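Local coordinates for levoglucosan dehydrogenase (Pseudarthrobacter phenanthrenivorans, PDB 6A3F), which catalyses the NAD(+)-dependent oxidation of levoglucosan to 3-dehydrolevoglucosan as a homotetrameric member of the Gfo/Idh/MocA family, at residues A227-L232 with V394-K399; V149-R154 with V376-A381; S176-Y181 with V279-A284; N190-W195 with P240-G245. One frame throughout, in Å; residues are numbered along the deposited sequence.

Contact 1 (A227-L232 with V394-K399)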
loop_
_atom_site.group_PDB
_atom_site.type_symbol
_atom_site.label_atom_id
_atom_site.label_comp_id
_atom_site.label_asym_id
_atom_site.label_seq_id
_atom_site.Cartn_x
_atom_site.Cartn_y
_atom_site.Cartn_z
ATOM N N ALA B 227 -17.107 -29.917 2.621
ATOM C CA ALA B 227 -17.518 -29.844 4.007
ATOM C C ALA B 227 -17.095 -28.498 4.618
ATOM O O ALA B 227 -16.141 -27.893 4.176
ATOM C CB ALA B 227 -16.980 -31.005 4.809
ATOM N N VAL B 228 -17.794 -28.102 5.676
ATOM C CA VAL B 228 -17.482 -26.889 6.438
ATOM C C VAL B 228 -17.432 -27.153 7.953
ATOM O O VAL B 228 -18.023 -28.103 8.498
ATOM C CB VAL B 228 -18.527 -25.803 6.118
ATOM C CG1 VAL B 228 -18.506 -25.380 4.660
ATOM C CG2 VAL B 228 -19.933 -26.281 6.523
ATOM N N ASN B 229 -16.762 -26.246 8.668
ATOM C CA ASN B 229 -16.671 -26.292 10.109
ATOM C C ASN B 229 -16.590 -24.849 10.616
ATOM O O ASN B 229 -15.640 -24.095 10.255
ATOM C CB ASN B 229 -15.471 -27.119 10.571
ATOM C CG ASN B 229 -15.570 -27.634 11.998
ATOM O OD1 ASN B 229 -15.963 -26.932 12.913
ATOM N ND2 ASN B 229 -15.182 -28.874 12.202
ATOM N N ALA B 230 -17.593 -24.421 11.391
ATOM C CA ALA B 230 -17.822 -22.985 11.547
ATOM C C ALA B 230 -18.033 -22.573 13.001
ATOM O O ALA B 230 -18.354 -23.363 13.877
ATOM C CB ALA B 230 -19.001 -22.525 10.727
ATOM N N VAL B 231 -17.907 -21.258 13.200
ATOM C CA VAL B 231 -18.279 -20.594 14.428
ATOM C C VAL B 231 -19.055 -19.332 14.058
ATOM O O VAL B 231 -18.552 -18.519 13.290
ATOM C CB VAL B 231 -17.068 -20.230 15.316
ATOM C CG1 VAL B 231 -17.494 -19.413 16.547
ATOM C CG2 VAL B 231 -16.259 -21.453 15.724
ATOM N N LEU B 232 -20.242 -19.135 14.667
ATOM C CA LEU B 232 -20.995 -17.892 14.521
ATOM C C LEU B 232 -20.943 -17.091 15.818
ATOM O O LEU B 232 -21.077 -17.647 16.896
ATOM C CB LEU B 232 -22.449 -18.223 14.187
ATOM C CG LEU B 232 -22.673 -19.000 12.907
ATOM C CD1 LEU B 232 -24.100 -19.531 12.884
ATOM C CD2 LEU B 232 -22.413 -18.137 11.684
ATOM N N VAL B 394 -24.404 -23.215 9.480
ATOM C CA VAL B 394 -25.234 -23.005 10.700
ATOM C C VAL B 394 -25.307 -24.304 11.520
ATOM O O VAL B 394 -25.100 -24.298 12.714
ATOM C CB VAL B 394 -26.634 -22.502 10.315
ATOM C CG1 VAL B 394 -27.546 -22.429 11.536
ATOM C CG2 VAL B 394 -26.595 -21.140 9.631
ATOM N N GLU B 395 -25.548 -25.400 10.869
ATOM C CA GLU B 395 -25.569 -26.710 11.546
ATOM C C GLU B 395 -24.186 -27.054 12.131
ATOM O O GLU B 395 -24.043 -27.500 13.296
ATOM C CB GLU B 395 -25.968 -27.748 10.520
ATOM C CG GLU B 395 -26.093 -29.136 11.112
ATOM C CD GLU B 395 -26.327 -30.232 10.103
ATOM O OE1 GLU B 395 -26.676 -29.927 8.947
ATOM O OE2 GLU B 395 -26.163 -31.402 10.486
ATOM N N SER B 396 -23.133 -26.859 11.328
ATOM C CA SER B 396 -21.779 -27.059 11.832
ATOM C C SER B 396 -21.504 -26.254 13.113
ATOM O O SER B 396 -20.874 -26.760 14.088
ATOM C CB SER B 396 -20.728 -26.718 10.792
ATOM O OG SER B 396 -19.502 -26.522 11.465
ATOM N N ALA B 397 -21.874 -24.965 13.097
ATOM C CA ALA B 397 -21.629 -24.097 14.236
ATOM C C ALA B 397 -22.392 -24.597 15.480
ATOM O O ALA B 397 -21.872 -24.504 16.603
ATOM C CB ALA B 397 -21.998 -22.667 13.928
ATOM N N ALA B 398 -23.605 -25.055 15.256
ATOM C CA ALA B 398 -24.452 -25.514 16.382
ATOM C C ALA B 398 -23.883 -26.806 16.976
ATOM O O ALA B 398 -23.862 -26.943 18.194
ATOM C CB ALA B 398 -25.864 -25.729 15.909
ATOM N N LYS B 399 -23.479 -27.729 16.118
ATOM C CA LYS B 399 -22.998 -29.058 16.549
ATOM C C LYS B 399 -21.507 -29.068 16.832
ATOM O O LYS B 399 -21.033 -30.075 17.270
ATOM C CB LYS B 399 -23.281 -30.103 15.483
ATOM C CG LYS B 399 -24.753 -30.421 15.428
ATOM C CD LYS B 399 -25.105 -31.354 14.343
ATOM C CE LYS B 399 -26.593 -31.623 14.355
ATOM N NZ LYS B 399 -26.963 -32.448 13.192
HETATM O O HOH W 1 -19.227 -23.393 16.731
#

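Contact 2 (V149-R154 with V376-A381)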
loop_
_atom_site.group_PDB
_atom_site.type_symbol
_atom_site.label_atom_id
_atom_site.label_comp_id
_atom_site.label_asym_id
_atom_site.label_seq_id
_atom_site.Cartn_x
_atom_site.Cartn_y
_atom_site.Cartn_z
ATOM N N VAL B 149 -28.812 -14.889 -9.910
ATOM C CA VAL B 149 -28.731 -14.317 -8.548
ATOM C C VAL B 149 -27.611 -13.251 -8.539
ATOM O O VAL B 149 -26.594 -13.440 -9.204
ATOM C CB VAL B 149 -28.545 -15.397 -7.464
ATOM C CG1 VAL B 149 -27.289 -16.215 -7.627
ATOM C CG2 VAL B 149 -28.640 -14.810 -6.074
ATOM N N ALA B 150 -27.824 -12.151 -7.829
ATOM C CA ALA B 150 -27.013 -10.899 -7.990
ATOM C C ALA B 150 -25.733 -10.956 -7.146
ATOM O O ALA B 150 -25.566 -10.076 -6.257
ATOM C CB ALA B 150 -27.842 -9.699 -7.583
ATOM N N PHE B 151 -24.888 -11.967 -7.368
ATOM C CA PHE B 151 -23.522 -11.959 -6.799
ATOM C C PHE B 151 -22.638 -11.097 -7.744
ATOM O O PHE B 151 -21.759 -11.569 -8.497
ATOM C CB PHE B 151 -23.001 -13.386 -6.583
ATOM C CG PHE B 151 -23.678 -14.154 -5.481
ATOM C CD1 PHE B 151 -23.769 -13.627 -4.200
ATOM C CD2 PHE B 151 -24.272 -15.386 -5.741
ATOM C CE1 PHE B 151 -24.392 -14.332 -3.182
ATOM C CE2 PHE B 151 -24.905 -16.087 -4.723
ATOM C CZ PHE B 151 -24.984 -15.544 -3.458
ATOM N N ASN B 152 -22.920 -9.810 -7.730
ATOM C CA ASN B 152 -22.419 -8.873 -8.717
ATOM C C ASN B 152 -20.888 -8.712 -8.591
ATOM O O ASN B 152 -20.223 -8.359 -9.596
ATOM C CB ASN B 152 -23.131 -7.537 -8.602
ATOM C CG ASN B 152 -22.869 -6.889 -7.271
ATOM O OD1 ASN B 152 -23.339 -7.421 -6.268
ATOM N ND2 ASN B 152 -22.044 -5.832 -7.255
ATOM N N TYR B 153 -20.327 -8.951 -7.396
ATOM C CA TYR B 153 -18.937 -8.673 -7.170
ATOM C C TYR B 153 -18.053 -9.646 -7.938
ATOM O O TYR B 153 -16.899 -9.303 -8.218
ATOM C CB TYR B 153 -18.567 -8.693 -5.692
ATOM C CG TYR B 153 -19.138 -7.559 -4.892
ATOM C CD1 TYR B 153 -18.760 -6.247 -5.131
ATOM C CD2 TYR B 153 -20.115 -7.807 -3.927
ATOM C CE1 TYR B 153 -19.283 -5.213 -4.381
ATOM C CE2 TYR B 153 -20.662 -6.772 -3.185
ATOM C CZ TYR B 153 -20.210 -5.476 -3.388
ATOM O OH TYR B 153 -20.709 -4.429 -2.653
ATOM N N ARG B 154 -18.563 -10.800 -8.361
ATOM C CA ARG B 154 -17.703 -11.675 -9.166
ATOM C C ARG B 154 -17.474 -11.098 -10.575
ATOM O O ARG B 154 -16.581 -11.611 -11.270
ATOM C CB ARG B 154 -18.254 -13.101 -9.198
ATOM C CG ARG B 154 -19.437 -13.291 -10.131
ATOM C CD ARG B 154 -19.496 -14.621 -10.880
ATOM N NE ARG B 154 -19.869 -15.763 -10.034
ATOM C CZ ARG B 154 -20.180 -16.978 -10.501
ATOM N NH1 ARG B 154 -20.169 -17.202 -11.802
ATOM N NH2 ARG B 154 -20.457 -17.971 -9.674
ATOM N N VAL B 376 -27.056 -18.243 -17.685
ATOM C CA VAL B 376 -26.081 -17.373 -17.116
ATOM C C VAL B 376 -25.600 -17.950 -15.791
ATOM O O VAL B 376 -26.283 -18.785 -15.112
ATOM C CB VAL B 376 -26.639 -15.951 -16.976
ATOM C CG1 VAL B 376 -27.597 -15.813 -15.808
ATOM C CG2 VAL B 376 -25.530 -14.929 -16.923
ATOM N N SER B 377 -24.379 -17.535 -15.435
ATOM C CA SER B 377 -23.797 -17.868 -14.154
ATOM C C SER B 377 -23.474 -16.580 -13.384
ATOM O O SER B 377 -22.969 -15.625 -14.012
ATOM C CB SER B 377 -22.541 -18.678 -14.379
ATOM O OG SER B 377 -22.089 -19.196 -13.151
ATOM N N PRO B 378 -23.766 -16.493 -12.080
ATOM C CA PRO B 378 -24.498 -17.492 -11.273
ATOM C C PRO B 378 -26.027 -17.474 -11.433
ATOM O O PRO B 378 -26.674 -16.400 -11.423
ATOM C CB PRO B 378 -24.096 -17.123 -9.846
ATOM C CG PRO B 378 -23.983 -15.589 -9.906
ATOM C CD PRO B 378 -23.580 -15.254 -11.325
ATOM N N SER B 379 -26.580 -18.687 -11.543
ATOM C CA SER B 379 -28.020 -18.894 -11.705
ATOM C C SER B 379 -28.671 -19.188 -10.349
ATOM O O SER B 379 -28.053 -19.162 -9.289
ATOM C CB SER B 379 -28.278 -20.018 -12.676
ATOM O OG SER B 379 -28.076 -21.273 -12.025
ATOM N N PHE B 380 -29.961 -19.516 -10.376
ATOM C CA PHE B 380 -30.620 -20.018 -9.183
ATOM C C PHE B 380 -30.009 -21.352 -8.719
ATOM O O PHE B 380 -30.084 -21.634 -7.531
ATOM C CB PHE B 380 -32.129 -20.187 -9.409
ATOM C CG PHE B 380 -32.969 -18.933 -9.311
ATOM C CD1 PHE B 380 -32.408 -17.668 -9.482
ATOM C CD2 PHE B 380 -34.350 -19.033 -9.177
ATOM C CE1 PHE B 380 -33.193 -16.540 -9.474
ATOM C CE2 PHE B 380 -35.142 -17.901 -9.170
ATOM C CZ PHE B 380 -34.560 -16.655 -9.307
ATOM N N ALA B 381 -29.398 -22.144 -9.604
ATOM C CA ALA B 381 -28.657 -23.321 -9.177
ATOM C C ALA B 381 -27.545 -22.898 -8.219
ATOM O O ALA B 381 -27.368 -23.501 -7.187
ATOM C CB ALA B 381 -28.072 -24.079 -10.341
HETATM O O HOH W 2 -20.716 -20.635 -10.518
#

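Contact 3 (S176-Y181 with V279-A284)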
loop_
_atom_site.group_PDB
_atom_site.type_symbol
_atom_site.label_atom_id
_atom_site.label_comp_id
_atom_site.label_asym_id
_atom_site.label_seq_id
_atom_site.Cartn_x
_atom_site.Cartn_y
_atom_site.Cartn_z
ATOM N N SER B 176 -4.990 -23.630 -1.602
ATOM C CA SER B 176 -5.519 -22.988 -0.424
ATOM C C SER B 176 -6.177 -21.656 -0.829
ATOM O O SER B 176 -5.706 -20.925 -1.710
ATOM C CB SER B 176 -4.426 -22.823 0.613
ATOM O OG SER B 176 -4.942 -22.624 1.921
ATOM N N PHE B 177 -7.338 -21.379 -0.195
ATOM C CA PHE B 177 -8.138 -20.187 -0.420
ATOM C C PHE B 177 -8.474 -19.548 0.929
ATOM O O PHE B 177 -8.847 -20.226 1.891
ATOM C CB PHE B 177 -9.436 -20.527 -1.183
ATOM C CG PHE B 177 -10.473 -19.423 -1.287
ATOM C CD1 PHE B 177 -11.354 -19.167 -0.249
ATOM C CD2 PHE B 177 -10.535 -18.597 -2.400
ATOM C CE1 PHE B 177 -12.267 -18.126 -0.336
ATOM C CE2 PHE B 177 -11.484 -17.598 -2.506
ATOM C CZ PHE B 177 -12.341 -17.346 -1.463
ATOM N N ARG B 178 -8.342 -18.225 0.973
ATOM C CA ARG B 178 -8.719 -17.391 2.132
ATOM C C ARG B 178 -9.644 -16.328 1.558
ATOM O O ARG B 178 -9.227 -15.620 0.642
ATOM C CB ARG B 178 -7.492 -16.795 2.857
ATOM C CG ARG B 178 -7.819 -15.732 3.916
ATOM C CD ARG B 178 -8.750 -16.287 5.020
ATOM N NE ARG B 178 -8.936 -15.340 6.111
ATOM C CZ ARG B 178 -9.621 -15.546 7.221
ATOM N NH1 ARG B 178 -10.190 -16.727 7.453
ATOM N NH2 ARG B 178 -9.737 -14.531 8.066
ATOM N N GLY B 179 -10.854 -16.181 2.082
ATOM C CA GLY B 179 -11.707 -15.090 1.618
ATOM C C GLY B 179 -12.379 -14.382 2.773
ATOM O O GLY B 179 -12.756 -15.020 3.780
ATOM N N THR B 180 -12.473 -13.037 2.671
ATOM C CA THR B 180 -13.080 -12.298 3.781
ATOM C C THR B 180 -14.029 -11.233 3.238
ATOM O O THR B 180 -13.937 -10.796 2.103
ATOM C CB THR B 180 -12.084 -11.653 4.738
ATOM O OG1 THR B 180 -11.467 -10.518 4.127
ATOM C CG2 THR B 180 -11.103 -12.637 5.345
ATOM N N TYR B 181 -14.986 -10.844 4.112
ATOM C CA TYR B 181 -15.805 -9.709 3.845
ATOM C C TYR B 181 -15.972 -8.990 5.189
ATOM O O TYR B 181 -16.736 -9.422 6.050
ATOM C CB TYR B 181 -17.128 -10.102 3.203
ATOM C CG TYR B 181 -17.877 -9.007 2.481
ATOM C CD1 TYR B 181 -17.877 -7.689 2.907
ATOM C CD2 TYR B 181 -18.612 -9.305 1.359
ATOM C CE1 TYR B 181 -18.567 -6.698 2.208
ATOM C CE2 TYR B 181 -19.337 -8.339 0.681
ATOM C CZ TYR B 181 -19.347 -7.030 1.123
ATOM O OH TYR B 181 -20.072 -6.123 0.387
ATOM N N VAL B 279 -8.101 -26.633 0.355
ATOM C CA VAL B 279 -8.599 -26.256 1.659
ATOM C C VAL B 279 -8.798 -24.737 1.669
ATOM O O VAL B 279 -8.321 -24.018 0.797
ATOM C CB VAL B 279 -7.669 -26.673 2.807
ATOM C CG1 VAL B 279 -7.500 -28.196 2.930
ATOM C CG2 VAL B 279 -6.309 -25.987 2.727
ATOM N N GLY B 280 -9.550 -24.244 2.628
ATOM C CA GLY B 280 -9.676 -22.790 2.738
ATOM C C GLY B 280 -10.468 -22.346 3.955
ATOM O O GLY B 280 -10.866 -23.121 4.816
ATOM N N SER B 281 -10.768 -21.058 3.967
ATOM C CA SER B 281 -11.501 -20.466 5.073
ATOM C C SER B 281 -12.124 -19.153 4.584
ATOM O O SER B 281 -11.604 -18.551 3.642
ATOM C CB SER B 281 -10.664 -20.299 6.327
ATOM O OG SER B 281 -9.698 -19.262 6.237
ATOM N N VAL B 282 -13.312 -18.857 5.121
ATOM C CA VAL B 282 -14.084 -17.643 4.853
ATOM C C VAL B 282 -14.426 -16.985 6.200
ATOM O O VAL B 282 -14.807 -17.672 7.179
ATOM C CB VAL B 282 -15.352 -17.932 4.023
ATOM C CG1 VAL B 282 -16.340 -16.763 4.098
ATOM C CG2 VAL B 282 -15.027 -18.271 2.582
ATOM N N GLU B 283 -14.225 -15.671 6.293
ATOM C CA GLU B 283 -14.567 -14.934 7.500
ATOM C C GLU B 283 -15.324 -13.700 7.056
ATOM O O GLU B 283 -14.843 -12.971 6.128
ATOM C CB GLU B 283 -13.325 -14.540 8.304
ATOM C CG GLU B 283 -13.580 -13.753 9.561
ATOM C CD GLU B 283 -12.326 -13.567 10.407
ATOM O OE1 GLU B 283 -11.418 -14.498 10.408
ATOM O OE2 GLU B 283 -12.245 -12.489 11.043
ATOM N N ALA B 284 -16.421 -13.414 7.734
ATOM C CA ALA B 284 -17.172 -12.166 7.449
ATOM C C ALA B 284 -17.640 -11.563 8.777
ATOM O O ALA B 284 -17.931 -12.304 9.725
ATOM C CB ALA B 284 -18.292 -12.415 6.461
HETATM O O HOH W 3 -7.761 -19.953 4.535
HETATM O O HOH W 4 -11.106 -17.273 10.044
#

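Contact 4 (N190-W195 with P240-G245). With SO4 (sulfate ion), chain E.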
loop_
_atom_site.group_PDB
_atom_site.type_symbol
_atom_site.label_atom_id
_atom_site.label_comp_id
_atom_site.label_asym_id
_atom_site.label_seq_id
_atom_site.Cartn_x
_atom_site.Cartn_y
_atom_site.Cartn_z
ATOM N N ASN B 190 -25.855 1.503 18.846
ATOM C CA ASN B 190 -27.039 2.435 18.650
ATOM C C ASN B 190 -27.616 2.357 17.236
ATOM O O ASN B 190 -28.690 2.891 16.982
ATOM C CB ASN B 190 -26.684 3.885 18.996
ATOM C CG ASN B 190 -26.347 4.080 20.464
ATOM O OD1 ASN B 190 -26.992 3.513 21.341
ATOM N ND2 ASN B 190 -25.328 4.875 20.752
ATOM N N SER B 191 -26.891 1.742 16.293
ATOM C CA SER B 191 -27.392 1.499 14.981
ATOM C C SER B 191 -28.633 0.608 15.106
ATOM O O SER B 191 -28.589 -0.399 15.793
ATOM C CB SER B 191 -26.325 0.879 14.109
ATOM O OG SER B 191 -26.749 0.766 12.772
ATOM N N PRO B 192 -29.737 1.007 14.492
ATOM C CA PRO B 192 -31.012 0.417 14.897
ATOM C C PRO B 192 -31.264 -1.037 14.454
ATOM O O PRO B 192 -30.652 -1.614 13.496
ATOM C CB PRO B 192 -32.063 1.340 14.260
ATOM C CG PRO B 192 -31.377 1.889 13.044
ATOM C CD PRO B 192 -29.940 2.066 13.490
ATOM N N LEU B 193 -32.238 -1.656 15.124
ATOM C CA LEU B 193 -32.664 -3.008 14.793
ATOM C C LEU B 193 -33.511 -2.940 13.527
ATOM O O LEU B 193 -34.619 -2.438 13.567
ATOM C CB LEU B 193 -33.481 -3.560 15.979
ATOM C CG LEU B 193 -33.759 -5.063 15.966
ATOM C CD1 LEU B 193 -32.492 -5.867 16.218
ATOM C CD2 LEU B 193 -34.794 -5.429 17.031
ATOM N N SER B 194 -32.948 -3.365 12.402
ATOM C CA SER B 194 -33.619 -3.406 11.168
ATOM C C SER B 194 -33.808 -4.873 10.801
ATOM O O SER B 194 -33.371 -5.782 11.563
ATOM C CB SER B 194 -32.848 -2.661 10.108
ATOM O OG SER B 194 -31.640 -3.346 9.799
ATOM N N TRP B 195 -34.413 -5.094 9.643
ATOM C CA TRP B 195 -34.699 -6.421 9.160
ATOM C C TRP B 195 -33.415 -7.250 9.016
ATOM O O TRP B 195 -33.493 -8.483 9.115
ATOM C CB TRP B 195 -35.491 -6.395 7.861
ATOM C CG TRP B 195 -34.731 -6.003 6.627
ATOM C CD1 TRP B 195 -34.659 -4.749 6.095
ATOM C CD2 TRP B 195 -33.955 -6.859 5.749
ATOM N NE1 TRP B 195 -33.915 -4.768 4.945
ATOM C CE2 TRP B 195 -33.458 -6.039 4.714
ATOM C CE3 TRP B 195 -33.644 -8.232 5.725
ATOM C CZ2 TRP B 195 -32.656 -6.535 3.674
ATOM C CZ3 TRP B 195 -32.871 -8.726 4.694
ATOM C CH2 TRP B 195 -32.395 -7.886 3.668
ATOM N N PRO B 240 -31.656 -0.780 19.483
ATOM C CA PRO B 240 -32.879 0.006 19.618
ATOM C C PRO B 240 -33.757 -0.072 18.378
ATOM O O PRO B 240 -33.263 0.076 17.276
ATOM C CB PRO B 240 -32.408 1.467 19.752
ATOM C CG PRO B 240 -31.023 1.461 19.138
ATOM C CD PRO B 240 -30.477 0.085 19.472
ATOM N N LEU B 241 -35.071 -0.213 18.553
ATOM C CA LEU B 241 -35.944 -0.043 17.436
ATOM C C LEU B 241 -35.945 1.448 17.051
ATOM O O LEU B 241 -35.679 2.298 17.886
ATOM C CB LEU B 241 -37.341 -0.555 17.831
ATOM C CG LEU B 241 -37.487 -2.073 17.945
ATOM C CD1 LEU B 241 -38.709 -2.458 18.794
ATOM C CD2 LEU B 241 -37.596 -2.744 16.570
ATOM N N GLN B 242 -36.216 1.749 15.779
ATOM C CA GLN B 242 -36.503 3.139 15.307
ATOM C C GLN B 242 -37.995 3.429 15.509
ATOM O O GLN B 242 -38.816 2.803 14.845
ATOM C CB GLN B 242 -36.200 3.319 13.817
ATOM C CG GLN B 242 -34.714 3.297 13.499
ATOM C CD GLN B 242 -34.401 3.475 12.026
ATOM O OE1 GLN B 242 -34.692 2.622 11.184
ATOM N NE2 GLN B 242 -33.799 4.606 11.705
ATOM N N SER B 243 -38.336 4.336 16.426
ATOM C CA SER B 243 -39.772 4.559 16.808
ATOM C C SER B 243 -40.537 5.246 15.657
ATOM O O SER B 243 -41.773 5.160 15.532
ATOM C CB SER B 243 -39.874 5.337 18.115
ATOM O OG SER B 243 -39.728 6.734 17.914
ATOM N N GLY B 244 -39.806 5.921 14.788
ATOM C CA GLY B 244 -40.419 6.648 13.690
ATOM C C GLY B 244 -40.353 5.863 12.389
ATOM O O GLY B 244 -40.664 6.411 11.351
ATOM N N GLY B 245 -39.999 4.579 12.457
ATOM C CA GLY B 245 -40.106 3.669 11.327
ATOM C C GLY B 245 -38.774 3.438 10.627
ATOM O O GLY B 245 -37.797 4.184 10.821
HETATM S S SO4 E . -33.237 -1.980 2.494
HETATM O O1 SO4 E . -32.603 -2.998 1.615
HETATM O O2 SO4 E . -32.393 -1.740 3.705
HETATM O O3 SO4 E . -33.421 -0.704 1.721
HETATM O O4 SO4 E . -34.553 -2.533 2.920
HETATM O O HOH W 5 -36.163 -0.404 13.992
#

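Contact 1 (A227-L232 with V394-K399)
Strand 227-232 and the end of helix 380-399 pass with their axes 6.2 Å apart at an angle of 66°, nearest where Ala230 faces Ala397. Small residues allow this approach. Ser396 and Ala397 both point their CB at the strand, and the serine reaches the backbone itself: its OG accepts from Ala230 N at 2.8 Å, with a bent N-H...O angle of 140°. With OG swung trans to its own backbone N (chi1 161°), the hydroxyl comes up beside the Asn229-Ala230 peptide, close to its plane, on the N-H side, and Asn229 CA sits only 3.1 Å from it. The same OG also bonds to Ser401 O, just past the helix, so one buried hydroxyl joins the strand, the helix and the turn that follows.

This is the edge region of the large mixed sheet of the C-terminal substrate-binding domain. Strand 225-233 runs between strand 267-274 and the short strand 403-404, and the last long helix of the chain lies against it before the chain turns back to add that final strand. One residue further along, Ala397 CA makes a CA-H...O contact of 3.4 Å with Ala230 O. That carbonyl also accepts from a water, which donates a second bond to Ala397 O at 2.9 Å and so bridges the two backbones. Leu232 carries the apolar part: its CG and CD1 both rest on the methyl of Ala397, each 3.9 Å from Ala397 CB, while CD1 reaches on to Val394 CG2 at 4.4 Å. On the strand's other side, Val231 packs on Trp402 of the second subunit.

Contact 2 (V149-R154 with V376-A381)
Ser377 OG receives Arg154 NH1 at 3.1 Å, from a position tilted 27° out of the guanidinium plane, and the same hydroxyl lies 3.3 Å from a water that takes a 2.8 Å bond from Arg154 NH2. The water sits in plane at the guanidinium edge. The stronger partner of NH2 is Asp216 on helix 206-221, which forms a salt bridge with it. Bends at chi2 and chi3 bring the arginine head over the ring of Pro378, whose CD lies 3.8 Å above one guanidinium face, offset toward the rim.

Pro378, preceded by a cis peptide bond, fills the middle of the contact. Its CG comes to the edge of the Phe151 ring, near the ring plane, and lies 4.1 Å from Phe151 CB. Its CB meets Val149 CG1 at 4.0 Å. Pro378 O accepts from Val149 N at 3.0 Å with the N-H nearly straight at 160°. Val149 CG1 then extends to Ser379 O. Ser379 is the N-cap of helix 380-399, its OG accepting from Ala381 N.

Segment 149-154 leaves the last strand of the Rossmann sheet through two consecutive inverse gamma turns, centred on Ala150 and Phe151. Ala150 and Asn152 bind NADH and Tyr153 binds levoglucosan, so residues for cofactor and for substrate follow one another along this short bend. Arg154 is thus bound to a carboxylate, a hydroxyl and a water while the proline covers one of its faces; this fixes the rotation of its head, and the nearby Asp216 would be expected to keep the guanidinium charged.

Contact 3 (S176-Y181 with V279-A284)
Arg178 spends both terminal nitrogens on the neighbouring strand. NH1 donates to Ser281 OG at 2.9 Å, close to the guanidinium plane, and NH2 forms a salt bridge with Glu283 OE1, also at 2.9 Å and nearly straight at 167°. The carboxylate stands nearly perpendicular to the guanidinium, and NH2 meets OE1 from above the carboxylate plane. A water accepts from Arg178 NH1 and donates to OE1, giving that oxygen a second donor. The bend at chi2 (59°) folds the arginine across to strand 279-284. Ser281 OG has a further partner, 2.7 Å away, in a second water. Phe177 O, whose position is less certain, takes this water and Ser281 N.

The backbones run parallel, 3° apart, as central neighbours in the mixed sheet of the substrate-binding domain, and their main-chain groups pair in the staggered fashion of parallel strands. Phe177 N and Gly179 N donate to Val279 O and Ser281 O, and Tyr181 N to Glu283 O. In the return direction Gly179 O receives Glu283 N at 3.0 Å. The alternate groups on strand 174-182 turn to strand 294-301, where Arg178 and Thr180 bond to Glu298 and Thr296.

The two faces differ. Ser176, Arg178, Ser281 and Glu283 look to the second subunit, where Ser176 OG bonds Glu267 of that chain. Phe177, Tyr181 and Val282 lie on the face covered by helix 206-221, with Val282 CG2 at the edge of the Phe177 ring, 4.0 Å from CE1. There the Tyr181 hydroxyl bonds Asn293, beside the levoglucosan-binding Tyr153.

Contact 4 (N190-W195 with P240-G245)
Gln242 lies across the ring of Pro192, and its side chain can be followed outward atom by atom. CB starts clear of the other segment. CG, held anti to the carbonyl carbon (chi1 -70°), comes 3.4 Å from Pro192 CB and 3.7 Å from Pro192 CG. Gln242 CD follows at 3.6 Å from Pro192 CG, and OE1 and NE2 each stay 3.9 Å from that proline atom. Gln242 CG thus makes the closest approach, and the amide group continues along the proline ring carbons.

The backbones meet just beside it. Leu193 N donates to Pro240 O at 2.9 Å, almost straight at 167°, though the nitrogen stands above the carbonyl plane. One residue on, a water donates to Leu193 O and accepts from Gln242 N, so a bridged pair follows the direct one. Here the long loop after strand 174-182 lies along strand 238-242, half of a two-stranded antiparallel hairpin with strand 256-261 at the surface of the substrate-binding domain. The hairpin strand ends in a type I turn from Gln242 to Gly245.

Leu193 and Leu241 lie side by side with their tips touching, CD2 to CD2 at 3.9 Å. At the start of the loop, Asn190 O meets Pro240 CG, and Ser191 O accepts from Arg239. The loop then carries Trp195, an NADH-binding residue, away from the hairpin. In this crystal without cofactor its NE1 donates to O4 of a sulfate at 3.1 Å, the ion lying at the edge of the indole. Arg196 NH1, from another NADH-binding residue, bonds to the same sulfate.

From the N terminus, the chain first lays down the Rossmann sheet and reaches 149-154, but contact 2 closes only when 376-381 returns at the start of helix 380-399, a loop of more than 220 residues. Inside it lies contact 3, pairing two central strands of the large sheet, and inside that in turn contact 4, which sets a surface loop on the hairpin strand 238-242. Contact 1 opens at 227-232, within all three loops, and closes last, so it crosses each of them. Helix 380-399 serves contacts 1 and 2, running from the domain junction to the sheet's edge; contacts 2 and 3 touch where the hydroxyls of Tyr153 and Tyr181 pack together.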